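Local coordinates for P35 antigen (Borrelia burgdorferi, PDB 4ALY), which is an outer surface lipoprotein of the Lyme disease spirochaete that is needed for infection following a tick bite, at residues Arg132-Thr137 / Ile177-Glu182; Tyr136-Phe141 / Glu218-Asp223; Gln77-Arg82 / Thr205-Phe210; Pro70-Leu75 / Leu198-Leu203. One frame throughout, in Å; residues are numbered along the deposited sequence.

Overall arrangement
The chain is all helix and loop, and helix 200-233 runs through three of the four contacts. Interactions 1 and 2 lie near the centre of the chain, their own centres about 9 Å apart; they share Tyr136 and Thr137 and touch where the Gln178 side chain packs on Ser138. Interactions 3 and 4 are successive sections of one seam between helix 70-95 and helix 200-233, with centres about 10 Å apart, and they interlock through Leu75 against Tyr207. Interaction 4, farthest out, has its centre about 27 Å from that of interaction 1. A sulfate, probably from the crystallisation liquor, lies beside interaction 2 at Asn140.

Interaction 1 (Arg132-Thr137 / Ile177-Glu182)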
loop_
_atom_site.group_PDB
_atom_site.type_symbol
_atom_site.label_atom_id
_atom_site.label_comp_id
_atom_site.label_asym_id
_atom_site.label_seq_id
_atom_site.Cartn_x
_atom_site.Cartn_y
_atom_site.Cartn_z
ATOM N N ARG A 132 5.759 -7.148 4.716
ATOM C CA ARG A 132 4.527 -7.598 5.267
ATOM C C ARG A 132 3.799 -6.491 6.124
ATOM O O ARG A 132 2.608 -6.208 5.913
ATOM C CB ARG A 132 4.800 -8.828 6.054
ATOM C CG ARG A 132 4.403 -10.092 5.390
ATOM C CD ARG A 132 4.441 -11.183 6.469
ATOM N NE ARG A 132 5.681 -11.744 6.074
ATOM C CZ ARG A 132 6.729 -12.038 6.821
ATOM N NH1 ARG A 132 6.721 -11.948 8.151
ATOM N NH2 ARG A 132 7.746 -12.545 6.147
ATOM N N ARG A 133 4.509 -5.891 7.072
ATOM C CA ARG A 133 4.022 -4.799 7.932
ATOM C C ARG A 133 3.411 -3.638 7.096
ATOM O O ARG A 133 2.226 -3.185 7.344
ATOM C CB ARG A 133 5.145 -4.308 8.895
ATOM C CG ARG A 133 4.623 -3.499 10.128
ATOM C CD ARG A 133 4.236 -2.056 9.740
ATOM N NE ARG A 133 5.323 -1.399 9.034
ATOM C CZ ARG A 133 5.140 -0.347 8.258
ATOM N NH1 ARG A 133 3.914 0.084 8.089
ATOM N NH2 ARG A 133 6.144 0.251 7.630
ATOM N N MET A 134 4.134 -3.216 6.050
ATOM C CA MET A 134 3.656 -2.117 5.150
ATOM C C MET A 134 2.367 -2.588 4.486
ATOM O O MET A 134 1.419 -1.863 4.372
ATOM C CB MET A 134 4.714 -1.764 4.118
ATOM C CG MET A 134 5.447 -0.451 4.360
ATOM S SD MET A 134 7.066 -0.500 3.592
ATOM C CE MET A 134 7.984 0.772 4.481
ATOM N N LEU A 135 2.295 -3.847 4.097
ATOM C CA LEU A 135 1.063 -4.309 3.541
ATOM C C LEU A 135 -0.110 -4.178 4.579
ATOM O O LEU A 135 -1.230 -3.795 4.211
ATOM C CB LEU A 135 1.230 -5.753 3.124
ATOM C CG LEU A 135 -0.015 -6.440 2.592
ATOM C CD1 LEU A 135 -0.572 -5.723 1.336
ATOM C CD2 LEU A 135 0.397 -7.909 2.305
ATOM N N TYR A 136 0.148 -4.510 5.858
ATOM C CA TYR A 136 -0.919 -4.507 6.871
ATOM C C TYR A 136 -1.349 -3.059 7.141
ATOM O O TYR A 136 -2.538 -2.765 7.246
ATOM C CB TYR A 136 -0.440 -5.159 8.184
ATOM C CG TYR A 136 0.069 -6.589 8.112
ATOM C CD1 TYR A 136 -0.468 -7.519 7.213
ATOM C CD2 TYR A 136 1.097 -7.017 8.948
ATOM C CE1 TYR A 136 -0.029 -8.837 7.176
ATOM C CE2 TYR A 136 1.586 -8.312 8.888
ATOM C CZ TYR A 136 0.984 -9.236 8.008
ATOM O OH TYR A 136 1.437 -10.559 7.959
ATOM N N THR A 137 -0.372 -2.166 7.253
ATOM C CA THR A 137 -0.603 -0.759 7.372
ATOM C C THR A 137 -1.423 -0.216 6.191
ATOM O O THR A 137 -2.234 0.708 6.398
ATOM C CB THR A 137 0.743 -0.034 7.480
ATOM O OG1 THR A 137 1.417 -0.535 8.633
ATOM C CG2 THR A 137 0.594 1.436 7.654
ATOM N N ILE A 177 1.573 1.402 -2.604
ATOM C CA ILE A 177 0.974 2.698 -2.222
ATOM C C ILE A 177 1.436 3.135 -0.809
ATOM O O ILE A 177 1.792 4.316 -0.576
ATOM C CB ILE A 177 -0.542 2.574 -2.184
ATOM C CG1 ILE A 177 -1.108 2.214 -3.585
ATOM C CG2 ILE A 177 -1.144 3.848 -1.583
ATOM C CD1 ILE A 177 -2.579 1.854 -3.544
ATOM N N GLN A 178 1.383 2.177 0.133
ATOM C CA GLN A 178 1.865 2.371 1.481
ATOM C C GLN A 178 3.382 2.681 1.501
ATOM O O GLN A 178 3.768 3.715 2.039
ATOM C CB GLN A 178 1.507 1.163 2.361
ATOM C CG GLN A 178 1.744 1.419 3.811
ATOM C CD GLN A 178 0.897 2.591 4.330
ATOM O OE1 GLN A 178 -0.294 2.742 3.981
ATOM N NE2 GLN A 178 1.522 3.440 5.160
ATOM N N LEU A 179 4.218 1.838 0.874
ATOM C CA LEU A 179 5.648 2.151 0.684
ATOM C C LEU A 179 5.855 3.565 0.141
ATOM O O LEU A 179 6.700 4.326 0.657
ATOM C CB LEU A 179 6.313 1.151 -0.275
ATOM C CG LEU A 179 7.738 1.512 -0.726
ATOM C CD1 LEU A 179 8.742 1.551 0.441
ATOM C CD2 LEU A 179 8.248 0.532 -1.777
ATOM N N ALA A 180 5.088 3.932 -0.897
ATOM C CA ALA A 180 5.241 5.286 -1.452
ATOM C C ALA A 180 4.981 6.336 -0.360
ATOM O O ALA A 180 5.766 7.287 -0.240
ATOM C CB ALA A 180 4.328 5.523 -2.640
ATOM N N MET A 181 3.911 6.181 0.430
ATOM C CA MET A 181 3.633 7.181 1.472
ATOM C C MET A 181 4.788 7.348 2.469
ATOM O O MET A 181 5.042 8.459 2.973
ATOM C CB MET A 181 2.341 6.870 2.225
ATOM C CG MET A 181 1.088 6.895 1.358
ATOM S SD MET A 181 -0.318 6.093 2.158
ATOM C CE MET A 181 -0.895 7.403 3.221
ATOM N N GLU A 182 5.507 6.257 2.734
ATOM C CA GLU A 182 6.501 6.287 3.793
ATOM C C GLU A 182 7.879 6.714 3.270
ATOM O O GLU A 182 8.681 7.267 4.021
ATOM C CB GLU A 182 6.570 4.937 4.540
ATOM C CG GLU A 182 5.205 4.532 5.041
ATOM C CD GLU A 182 5.184 3.325 5.956
ATOM O OE1 GLU A 182 6.212 2.613 6.045
ATOM O OE2 GLU A 182 4.101 3.095 6.566
#
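Arg133 and Glu182 form a salt bridge where the short helix 129-137 meets helix 163-189 in the middle of this all-helical fold, the two segment axes nearly perpendicular (97°) and 8.9 Å apart at their closest. The charged groups approach from opposite directions with their planes 12° apart. NH2 of Arg133 makes the strong bond, 2.8 Å to Glu182 OE1 on its syn side, while NH1 reaches OE2 only weakly at 3.4 Å. A further in-plane bond, Arg133 NH1 to Thr137 OG1 (2.6 Å), steadies the guanidinium against rotation, and Thr137 OG1 also bonds Asp93. Among the neutral polar groups, Gln178 NE2 donates to Glu182 OE2 over 3.0 Å, coming in from above the carboxylate plane, and Gln178 OE1 is taken by Lys217. The apolar share falls to Met134, whose chain, extended beyond CG, passes Glu182 and sets SD 4.1 Å from Leu179 CD1. Thr137 places its methyl anti to the backbone N, across the Gln178 side chain, with CG2 3.3 Å from NE2.

Interaction 2 (Tyr136-Phe141 / Glu218-Asp223); sequences YTSLNF and EKWLKD. With SO4 (sulfate ion), chain D.
Ser138 OG is gripped twice: Trp220 NE1 donates to it over 3.0 Å, and the hydroxyl itself bonds back to the carbonyl of Leu135. The bond from Trp220 is somewhat bent (144° at the hydrogen), and OG lies tilted 27° from the indole plane. With its chi1 of 83°, Ser138 holds OG between its own N and carbonyl carbon, where both partners can be met. The turn that carries it is a Schellman motif closing helix 129-137, defined by Phe141 N to Tyr136 O and Asn140 N to Thr137 O, with Asn140 at C-prime. Leu139 N is a second donor to Tyr136 O, from the opposite face. Leu139 CD2 comes to 3.8 Å from Trp220 NE1. Leu221 packs on the turn instead, its CD2 3.7 Å from Leu139 CA. Asn140 ND2, 3.5 Å from Leu221 CD1, makes a weak bond to sulfate O3. The indole N-H is thus satisfied by a buried hydroxyl while Leu139, Thr169 and Arg173 pack on the ring.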
loop_
_atom_site.group_PDB
_atom_site.type_symbol
_atom_site.label_atom_id
_atom_site.label_comp_id
_atom_site.label_asym_id
_atom_site.label_seq_id
_atom_site.Cartn_x
_atom_site.Cartn_y
_atom_site.Cartn_z
ATOM N N TYR A 136 0.148 -4.510 5.858
ATOM C CA TYR A 136 -0.919 -4.507 6.871
ATOM C C TYR A 136 -1.349 -3.059 7.141
ATOM O O TYR A 136 -2.538 -2.765 7.246
ATOM C CB TYR A 136 -0.440 -5.159 8.184
ATOM C CG TYR A 136 0.069 -6.589 8.112
ATOM C CD1 TYR A 136 -0.468 -7.519 7.213
ATOM C CD2 TYR A 136 1.097 -7.017 8.948
ATOM C CE1 TYR A 136 -0.029 -8.837 7.176
ATOM C CE2 TYR A 136 1.586 -8.312 8.888
ATOM C CZ TYR A 136 0.984 -9.236 8.008
ATOM O OH TYR A 136 1.437 -10.559 7.959
ATOM N N THR A 137 -0.372 -2.166 7.253
ATOM C CA THR A 137 -0.603 -0.759 7.372
ATOM C C THR A 137 -1.423 -0.216 6.191
ATOM O O THR A 137 -2.234 0.708 6.398
ATOM C CB THR A 137 0.743 -0.034 7.480
ATOM O OG1 THR A 137 1.417 -0.535 8.633
ATOM C CG2 THR A 137 0.594 1.436 7.654
ATOM N N SER A 138 -1.303 -0.837 5.006
ATOM C CA SER A 138 -1.969 -0.305 3.818
ATOM C C SER A 138 -3.443 -0.524 3.942
ATOM O O SER A 138 -4.260 0.040 3.194
ATOM C CB SER A 138 -1.395 -0.923 2.527
ATOM O OG SER A 138 -1.973 -2.183 2.215
ATOM N N LEU A 139 -3.791 -1.398 4.865
ATOM C CA LEU A 139 -5.199 -1.686 5.141
ATOM C C LEU A 139 -5.473 -1.113 6.565
ATOM O O LEU A 139 -6.280 -1.682 7.338
ATOM C CB LEU A 139 -5.435 -3.236 5.055
ATOM C CG LEU A 139 -5.482 -3.882 3.659
ATOM C CD1 LEU A 139 -5.191 -5.416 3.524
ATOM C CD2 LEU A 139 -6.801 -3.489 3.013
ATOM N N ASN A 140 -4.723 -0.058 6.932
ATOM C CA ASN A 140 -4.914 0.589 8.254
ATOM C C ASN A 140 -4.719 -0.313 9.479
ATOM O O ASN A 140 -5.204 -0.033 10.550
ATOM C CB ASN A 140 -6.304 1.286 8.322
ATOM C CG ASN A 140 -6.400 2.502 7.396
ATOM O OD1 ASN A 140 -5.411 3.037 6.937
ATOM N ND2 ASN A 140 -7.586 2.919 7.123
ATOM N N PHE A 141 -4.041 -1.427 9.291
ATOM C CA PHE A 141 -3.764 -2.396 10.369
ATOM C C PHE A 141 -5.059 -2.817 11.048
ATOM O O PHE A 141 -5.149 -3.057 12.241
ATOM C CB PHE A 141 -2.684 -1.932 11.390
ATOM C CG PHE A 141 -1.695 -3.021 11.712
ATOM C CD1 PHE A 141 -2.028 -4.024 12.597
ATOM C CD2 PHE A 141 -0.434 -3.086 11.039
ATOM C CE1 PHE A 141 -1.137 -5.050 12.854
ATOM C CE2 PHE A 141 0.432 -4.117 11.285
ATOM C CZ PHE A 141 0.100 -5.085 12.209
ATOM N N GLU A 218 -7.255 5.082 -0.378
ATOM C CA GLU A 218 -8.690 5.043 -0.054
ATOM C C GLU A 218 -9.442 4.146 -1.011
ATOM O O GLU A 218 -10.388 3.494 -0.636
ATOM C CB GLU A 218 -9.290 6.450 -0.101
ATOM C CG GLU A 218 -10.596 6.547 0.620
ATOM C CD GLU A 218 -10.405 6.280 2.091
ATOM O OE1 GLU A 218 -9.393 6.818 2.643
ATOM O OE2 GLU A 218 -11.242 5.516 2.660
ATOM N N LYS A 219 -9.007 4.093 -2.259
ATOM C CA LYS A 219 -9.715 3.289 -3.214
ATOM C C LYS A 219 -9.308 1.815 -3.031
ATOM O O LYS A 219 -10.107 0.916 -3.259
ATOM C CB LYS A 219 -9.429 3.796 -4.626
ATOM C CG LYS A 219 -10.408 3.226 -5.620
ATOM C CD LYS A 219 -9.829 3.260 -7.008
ATOM C CE LYS A 219 -10.831 2.648 -7.994
ATOM N NZ LYS A 219 -10.148 2.572 -9.312
ATOM N N TRP A 220 -8.071 1.581 -2.595
ATOM C CA TRP A 220 -7.595 0.242 -2.175
ATOM C C TRP A 220 -8.376 -0.218 -0.977
ATOM O O TRP A 220 -8.775 -1.373 -0.890
ATOM C CB TRP A 220 -6.098 0.295 -1.898
ATOM C CG TRP A 220 -5.475 -0.856 -1.148
ATOM C CD1 TRP A 220 -4.886 -0.819 0.097
ATOM C CD2 TRP A 220 -5.311 -2.258 -1.599
ATOM N NE1 TRP A 220 -4.375 -2.052 0.435
ATOM C CE2 TRP A 220 -4.630 -2.957 -0.527
ATOM C CE3 TRP A 220 -5.659 -2.975 -2.764
ATOM C CZ2 TRP A 220 -4.296 -4.317 -0.623
ATOM C CZ3 TRP A 220 -5.324 -4.348 -2.853
ATOM C CH2 TRP A 220 -4.682 -5.004 -1.804
ATOM N N LEU A 221 -8.659 0.696 -0.062
ATOM C CA LEU A 221 -9.443 0.325 1.126
ATOM C C LEU A 221 -10.855 0.025 0.720
ATOM O O LEU A 221 -11.457 -0.941 1.218
ATOM C CB LEU A 221 -9.417 1.422 2.211
ATOM C CG LEU A 221 -8.082 1.704 2.966
ATOM C CD1 LEU A 221 -8.077 3.076 3.651
ATOM C CD2 LEU A 221 -7.844 0.590 3.972
ATOM N N LYS A 222 -11.397 0.855 -0.168
ATOM C CA LYS A 222 -12.759 0.634 -0.699
ATOM C C LYS A 222 -12.935 -0.675 -1.545
ATOM O O LYS A 222 -13.941 -1.435 -1.407
ATOM C CB LYS A 222 -13.224 1.893 -1.447
ATOM C CG LYS A 222 -14.634 1.800 -2.041
ATOM C CD LYS A 222 -14.619 1.541 -3.553
ATOM C CE LYS A 222 -15.434 2.614 -4.303
ATOM N NZ LYS A 222 -16.901 2.330 -4.367
ATOM N N ASP A 223 -11.989 -0.945 -2.433
ATOM C CA ASP A 223 -12.152 -2.169 -3.257
ATOM C C ASP A 223 -12.045 -3.418 -2.383
ATOM O O ASP A 223 -12.641 -4.434 -2.700
ATOM C CB ASP A 223 -11.171 -2.253 -4.450
ATOM C CG ASP A 223 -11.424 -1.184 -5.531
ATOM O OD1 ASP A 223 -12.558 -0.697 -5.650
ATOM O OD2 ASP A 223 -10.468 -0.818 -6.250
HETATM S S SO4 D . -10.187 1.546 9.817
HETATM O O1 SO4 D . -9.530 0.646 10.798
HETATM O O2 SO4 D . -10.478 0.831 8.533
HETATM O O3 SO4 D . -9.306 2.713 9.580
HETATM O O4 SO4 D . -11.441 2.048 10.421
#

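Interaction 3 (Gln77-Arg82 / Thr205-Phe210)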
loop_
_atom_site.group_PDB
_atom_site.type_symbol
_atom_site.label_atom_id
_atom_site.label_comp_id
_atom_site.label_asym_id
_atom_site.label_seq_id
_atom_site.Cartn_x
_atom_site.Cartn_y
_atom_site.Cartn_z
ATOM N N GLN A 77 3.633 23.427 7.973
ATOM C CA GLN A 77 2.966 22.777 9.092
ATOM C C GLN A 77 2.085 21.588 8.680
ATOM O O GLN A 77 2.234 20.549 9.250
ATOM C CB GLN A 77 2.148 23.790 9.914
ATOM C CG GLN A 77 2.833 24.295 11.173
ATOM C CD GLN A 77 2.827 23.274 12.308
ATOM O OE1 GLN A 77 3.884 22.862 12.778
ATOM N NE2 GLN A 77 1.631 22.857 12.752
ATOM N N LYS A 78 1.193 21.746 7.700
ATOM C CA LYS A 78 0.278 20.670 7.291
ATOM C C LYS A 78 1.019 19.526 6.630
ATOM O O LYS A 78 0.726 18.375 6.898
ATOM C CB LYS A 78 -0.757 21.166 6.310
ATOM C CG LYS A 78 -2.077 21.616 6.884
ATOM C CD LYS A 78 -2.864 22.227 5.731
ATOM C CE LYS A 78 -4.091 22.992 6.207
ATOM N NZ LYS A 78 -5.106 22.037 6.744
ATOM N N ILE A 79 1.975 19.844 5.770
ATOM C CA ILE A 79 2.901 18.864 5.210
ATOM C C ILE A 79 3.740 18.107 6.259
ATOM O O ILE A 79 3.945 16.882 6.157
ATOM C CB ILE A 79 3.836 19.554 4.224
ATOM C CG1 ILE A 79 3.068 19.913 2.942
ATOM C CG2 ILE A 79 5.111 18.723 3.962
ATOM C CD1 ILE A 79 3.750 21.043 2.184
ATOM N N LEU A 80 4.238 18.840 7.259
ATOM C CA LEU A 80 5.021 18.229 8.328
ATOM C C LEU A 80 4.165 17.373 9.249
ATOM O O LEU A 80 4.670 16.362 9.734
ATOM C CB LEU A 80 5.780 19.267 9.156
ATOM C CG LEU A 80 7.023 19.883 8.515
ATOM C CD1 LEU A 80 7.816 20.672 9.555
ATOM C CD2 LEU A 80 7.859 18.821 7.812
ATOM N N ASP A 81 2.913 17.786 9.498
ATOM C CA ASP A 81 1.998 16.954 10.243
ATOM C C ASP A 81 1.694 15.636 9.460
ATOM O O ASP A 81 1.938 14.559 10.000
ATOM C CB ASP A 81 0.694 17.686 10.623
ATOM C CG ASP A 81 0.923 18.909 11.523
ATOM O OD1 ASP A 81 2.066 19.106 12.061
ATOM O OD2 ASP A 81 -0.047 19.704 11.651
ATOM N N ARG A 82 1.192 15.741 8.211
ATOM C CA ARG A 82 0.991 14.610 7.330
ATOM C C ARG A 82 2.202 13.633 7.260
ATOM O O ARG A 82 2.009 12.429 7.472
ATOM C CB ARG A 82 0.458 15.036 5.953
ATOM C CG ARG A 82 -1.062 15.247 5.946
ATOM C CD ARG A 82 -1.647 15.839 4.644
ATOM N NE ARG A 82 -2.237 14.801 3.771
ATOM C CZ ARG A 82 -3.517 14.746 3.387
ATOM N NH1 ARG A 82 -4.358 15.697 3.775
ATOM N NH2 ARG A 82 -3.949 13.753 2.603
ATOM N N THR A 205 2.627 21.222 -4.520
ATOM C CA THR A 205 2.639 19.975 -5.218
ATOM C C THR A 205 2.902 18.864 -4.200
ATOM O O THR A 205 2.168 17.850 -4.136
ATOM C CB THR A 205 3.689 19.981 -6.338
ATOM O OG1 THR A 205 3.152 20.706 -7.439
ATOM C CG2 THR A 205 4.000 18.531 -6.822
ATOM N N LEU A 206 3.887 19.082 -3.343
ATOM C CA LEU A 206 4.197 18.026 -2.400
ATOM C C LEU A 206 3.030 17.815 -1.435
ATOM O O LEU A 206 2.640 16.678 -1.120
ATOM C CB LEU A 206 5.637 18.145 -1.827
ATOM C CG LEU A 206 6.073 18.712 -0.500
ATOM C CD1 LEU A 206 7.358 19.528 -0.625
ATOM C CD2 LEU A 206 4.946 19.543 0.049
ATOM N N TYR A 207 2.348 18.902 -1.127
ATOM C CA TYR A 207 1.123 18.794 -0.369
ATOM C C TYR A 207 -0.021 18.139 -1.170
ATOM O O TYR A 207 -0.781 17.308 -0.634
ATOM C CB TYR A 207 0.720 20.142 0.175
ATOM C CG TYR A 207 -0.621 20.060 0.823
ATOM C CD1 TYR A 207 -0.782 19.585 2.154
ATOM C CD2 TYR A 207 -1.746 20.373 0.095
ATOM C CE1 TYR A 207 -2.054 19.494 2.721
ATOM C CE2 TYR A 207 -2.987 20.275 0.643
ATOM C CZ TYR A 207 -3.142 19.846 1.931
ATOM O OH TYR A 207 -4.432 19.787 2.353
ATOM N N ASN A 208 -0.149 18.502 -2.447
ATOM C CA ASN A 208 -1.074 17.809 -3.336
ATOM C C ASN A 208 -0.669 16.338 -3.569
ATOM O O ASN A 208 -1.528 15.470 -3.670
ATOM C CB ASN A 208 -1.246 18.579 -4.648
ATOM C CG ASN A 208 -2.061 19.870 -4.459
ATOM O OD1 ASN A 208 -3.054 19.891 -3.718
ATOM N ND2 ASN A 208 -1.641 20.944 -5.109
ATOM N N ASP A 209 0.631 16.058 -3.648
ATOM C CA ASP A 209 1.077 14.689 -3.750
ATOM C C ASP A 209 0.468 13.814 -2.618
ATOM O O ASP A 209 -0.101 12.755 -2.888
ATOM C CB ASP A 209 2.594 14.659 -3.813
ATOM C CG ASP A 209 3.128 15.091 -5.216
ATOM O OD1 ASP A 209 2.288 15.410 -6.097
ATOM O OD2 ASP A 209 4.375 15.069 -5.460
ATOM N N PHE A 210 0.495 14.298 -1.376
ATOM C CA PHE A 210 -0.149 13.591 -0.255
ATOM C C PHE A 210 -1.592 13.278 -0.504
ATOM O O PHE A 210 -2.058 12.200 -0.160
ATOM C CB PHE A 210 0.006 14.310 1.101
ATOM C CG PHE A 210 1.309 14.016 1.753
ATOM C CD1 PHE A 210 1.755 12.664 1.850
ATOM C CD2 PHE A 210 2.141 15.040 2.198
ATOM C CE1 PHE A 210 2.993 12.342 2.418
ATOM C CE2 PHE A 210 3.386 14.734 2.748
ATOM C CZ PHE A 210 3.816 13.394 2.868
#
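Arg82 sets CB over one face of the Phe210 ring, 4.1 Å above the plane and away from the ring centre, while NE passes Phe210 CB at 3.5 Å. The two side chains run antiparallel alongside one another. A bend at chi3 (99°) turns the guanidinium so that its plane ends 30° from that of the phenyl ring. Arg82 CD also reaches Tyr207 CE1 at 4.2 Å, the same ring carbon that Lys78 CD approaches to 4.1 Å, so the aliphatic parts of two basic side chains lie against one corner of the tyrosine. All this belongs to the seam between helix 70-95 and helix 200-233; the 77-82 and 205-210 segments run in broadly the same direction, 39° apart, with axes 10.0 Å from each other at closest. Ile79 sits deeper, its CG1 at the edge of the Tyr207 ring and 3.6 Å from Tyr207 CB; its approach to Leu206 is modelled too tightly to be trusted. Behind them, Ile184 and Ile188 of helix 163-189 pack on Phe210, and Ile188 also touches Ile79.

Interaction 4 (Pro70-Leu75 / Leu198-Leu203)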
loop_
_atom_site.group_PDB
_atom_site.type_symbol
_atom_site.label_atom_id
_atom_site.label_comp_id
_atom_site.label_asym_id
_atom_site.label_seq_id
_atom_site.Cartn_x
_atom_site.Cartn_y
_atom_site.Cartn_z
ATOM N N PRO A 70 1.838 33.749 5.393
ATOM C CA PRO A 70 1.130 33.043 6.474
ATOM C C PRO A 70 0.443 31.767 5.967
ATOM O O PRO A 70 0.396 30.768 6.702
ATOM C CB PRO A 70 0.107 34.063 6.977
ATOM C CG PRO A 70 0.221 35.244 6.063
ATOM C CD PRO A 70 1.572 35.192 5.439
ATOM N N GLU A 71 -0.079 31.821 4.738
ATOM C CA GLU A 71 -0.433 30.626 3.973
ATOM C C GLU A 71 0.783 29.655 3.812
ATOM O O GLU A 71 0.649 28.444 4.080
ATOM C CB GLU A 71 -1.007 31.020 2.619
ATOM C CG GLU A 71 -2.286 30.302 2.215
ATOM C CD GLU A 71 -3.194 31.181 1.347
ATOM O OE1 GLU A 71 -3.634 32.234 1.844
ATOM O OE2 GLU A 71 -3.483 30.828 0.176
ATOM N N VAL A 72 1.959 30.166 3.430
ATOM C CA VAL A 72 3.178 29.317 3.366
ATOM C C VAL A 72 3.470 28.613 4.702
ATOM O O VAL A 72 3.762 27.410 4.708
ATOM C CB VAL A 72 4.433 30.062 2.808
ATOM C CG1 VAL A 72 5.749 29.319 3.081
ATOM C CG2 VAL A 72 4.276 30.276 1.319
ATOM N N ALA A 73 3.357 29.342 5.820
ATOM C CA ALA A 73 3.643 28.775 7.150
ATOM C C ALA A 73 2.736 27.596 7.488
ATOM O O ALA A 73 3.191 26.599 8.039
ATOM C CB ALA A 73 3.573 29.832 8.236
ATOM N N LYS A 74 1.457 27.742 7.137
ATOM C CA LYS A 74 0.443 26.691 7.211
ATOM C C LYS A 74 0.774 25.453 6.368
ATOM O O LYS A 74 0.726 24.332 6.901
ATOM C CB LYS A 74 -0.936 27.242 6.820
ATOM C CG LYS A 74 -1.784 27.597 8.020
ATOM C CD LYS A 74 -3.245 27.284 7.754
ATOM C CE LYS A 74 -4.052 28.570 7.572
ATOM N NZ LYS A 74 -3.815 29.556 8.663
ATOM N N LEU A 75 1.119 25.652 5.090
ATOM C CA LEU A 75 1.484 24.563 4.197
ATOM C C LEU A 75 2.608 23.731 4.763
ATOM O O LEU A 75 2.512 22.522 4.713
ATOM C CB LEU A 75 1.916 25.041 2.822
ATOM C CG LEU A 75 0.971 25.036 1.624
ATOM C CD1 LEU A 75 1.700 25.656 0.450
ATOM C CD2 LEU A 75 0.512 23.656 1.218
ATOM N N LEU A 198 11.659 26.816 0.200
ATOM C CA LEU A 198 11.014 26.386 -1.030
ATOM C C LEU A 198 9.961 27.337 -1.553
ATOM O O LEU A 198 9.181 27.944 -0.831
ATOM C CB LEU A 198 10.462 24.956 -0.933
ATOM C CG LEU A 198 11.398 23.746 -0.908
ATOM C CD1 LEU A 198 10.540 22.523 -0.650
ATOM C CD2 LEU A 198 12.204 23.547 -2.185
ATOM N N ASN A 199 10.024 27.483 -2.855
ATOM C CA ASN A 199 9.015 28.064 -3.696
ATOM C C ASN A 199 7.616 27.594 -3.202
ATOM O O ASN A 199 7.498 26.449 -2.744
ATOM C CB ASN A 199 9.415 27.485 -5.065
ATOM C CG ASN A 199 8.356 27.605 -6.102
ATOM O OD1 ASN A 199 7.992 28.701 -6.502
ATOM N ND2 ASN A 199 7.881 26.469 -6.585
ATOM N N LYS A 200 6.567 28.427 -3.250
ATOM C CA LYS A 200 5.271 27.886 -2.885
ATOM C C LYS A 200 4.561 26.977 -3.943
ATOM O O LYS A 200 3.758 26.122 -3.560
ATOM C CB LYS A 200 4.309 28.880 -2.167
ATOM C CG LYS A 200 3.092 29.264 -2.995
ATOM C CD LYS A 200 1.770 29.389 -2.281
ATOM C CE LYS A 200 0.756 29.865 -3.344
ATOM N NZ LYS A 200 -0.695 29.672 -3.043
ATOM N N PRO A 201 4.825 27.142 -5.249
ATOM C CA PRO A 201 4.395 26.036 -6.158
ATOM C C PRO A 201 4.848 24.557 -5.787
ATOM O O PRO A 201 4.016 23.631 -5.807
ATOM C CB PRO A 201 4.970 26.485 -7.520
ATOM C CG PRO A 201 4.887 27.989 -7.449
ATOM C CD PRO A 201 5.049 28.396 -5.999
ATOM N N ASN A 202 6.136 24.368 -5.487
ATOM C CA ASN A 202 6.686 23.138 -4.898
ATOM C C ASN A 202 6.010 22.657 -3.588
ATOM O O ASN A 202 5.535 21.505 -3.509
ATOM C CB ASN A 202 8.183 23.341 -4.650
ATOM C CG ASN A 202 8.959 23.535 -5.950
ATOM O OD1 ASN A 202 8.380 23.475 -7.030
ATOM N ND2 ASN A 202 10.283 23.724 -5.846
ATOM N N LEU A 203 5.970 23.522 -2.565
ATOM C CA LEU A 203 5.152 23.268 -1.359
ATOM C C LEU A 203 3.711 22.847 -1.648
ATOM O O LEU A 203 3.158 22.034 -0.918
ATOM C CB LEU A 203 5.177 24.437 -0.388
ATOM C CG LEU A 203 6.542 24.861 0.153
ATOM C CD1 LEU A 203 6.404 26.101 1.019
ATOM C CD2 LEU A 203 7.224 23.766 0.957
#
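Val72 splits its two methyls between two partners. The Val72 and Leu203 side chains cross at about a right angle, with Val72 CG1, anti to the backbone N (chi1 165°), 3.9 Å from Leu203 CD1, whereas CG2 turns to the base of Lys200 and sits 3.8 Å from its CB. Leu203 itself carries CG anti to its carbonyl carbon (chi1 -59°), and this puts CD1 beside the valine. One turn on, Leu75 has its CB directed toward the 198-203 segment and spreads its fork over the start of Leu203: CD1 is 3.8 Å from Leu203 CB, and CD2 lies the same 3.8 Å from the carbonyl oxygen, Leu203 O. Lys200 has an unusual chi1 of 112° and a bend at chi2, after which the chain runs out extended toward Glu71; NZ stops 4.4 Å from Glu71 OE2, too long for a salt bridge, though the opposite charges probably attract. Both residues touch a crystal neighbour, which may influence these side chains. A long, weak ion pair also links NZ to Glu204. Val72, Leu75 and Leu203 form the apolar strip and Glu71 and Lys200 its exposed rim, in helix-helix packing between the first turns of helix 70-95 and helix 200-233, the latter with Asn199 at its N-cap position.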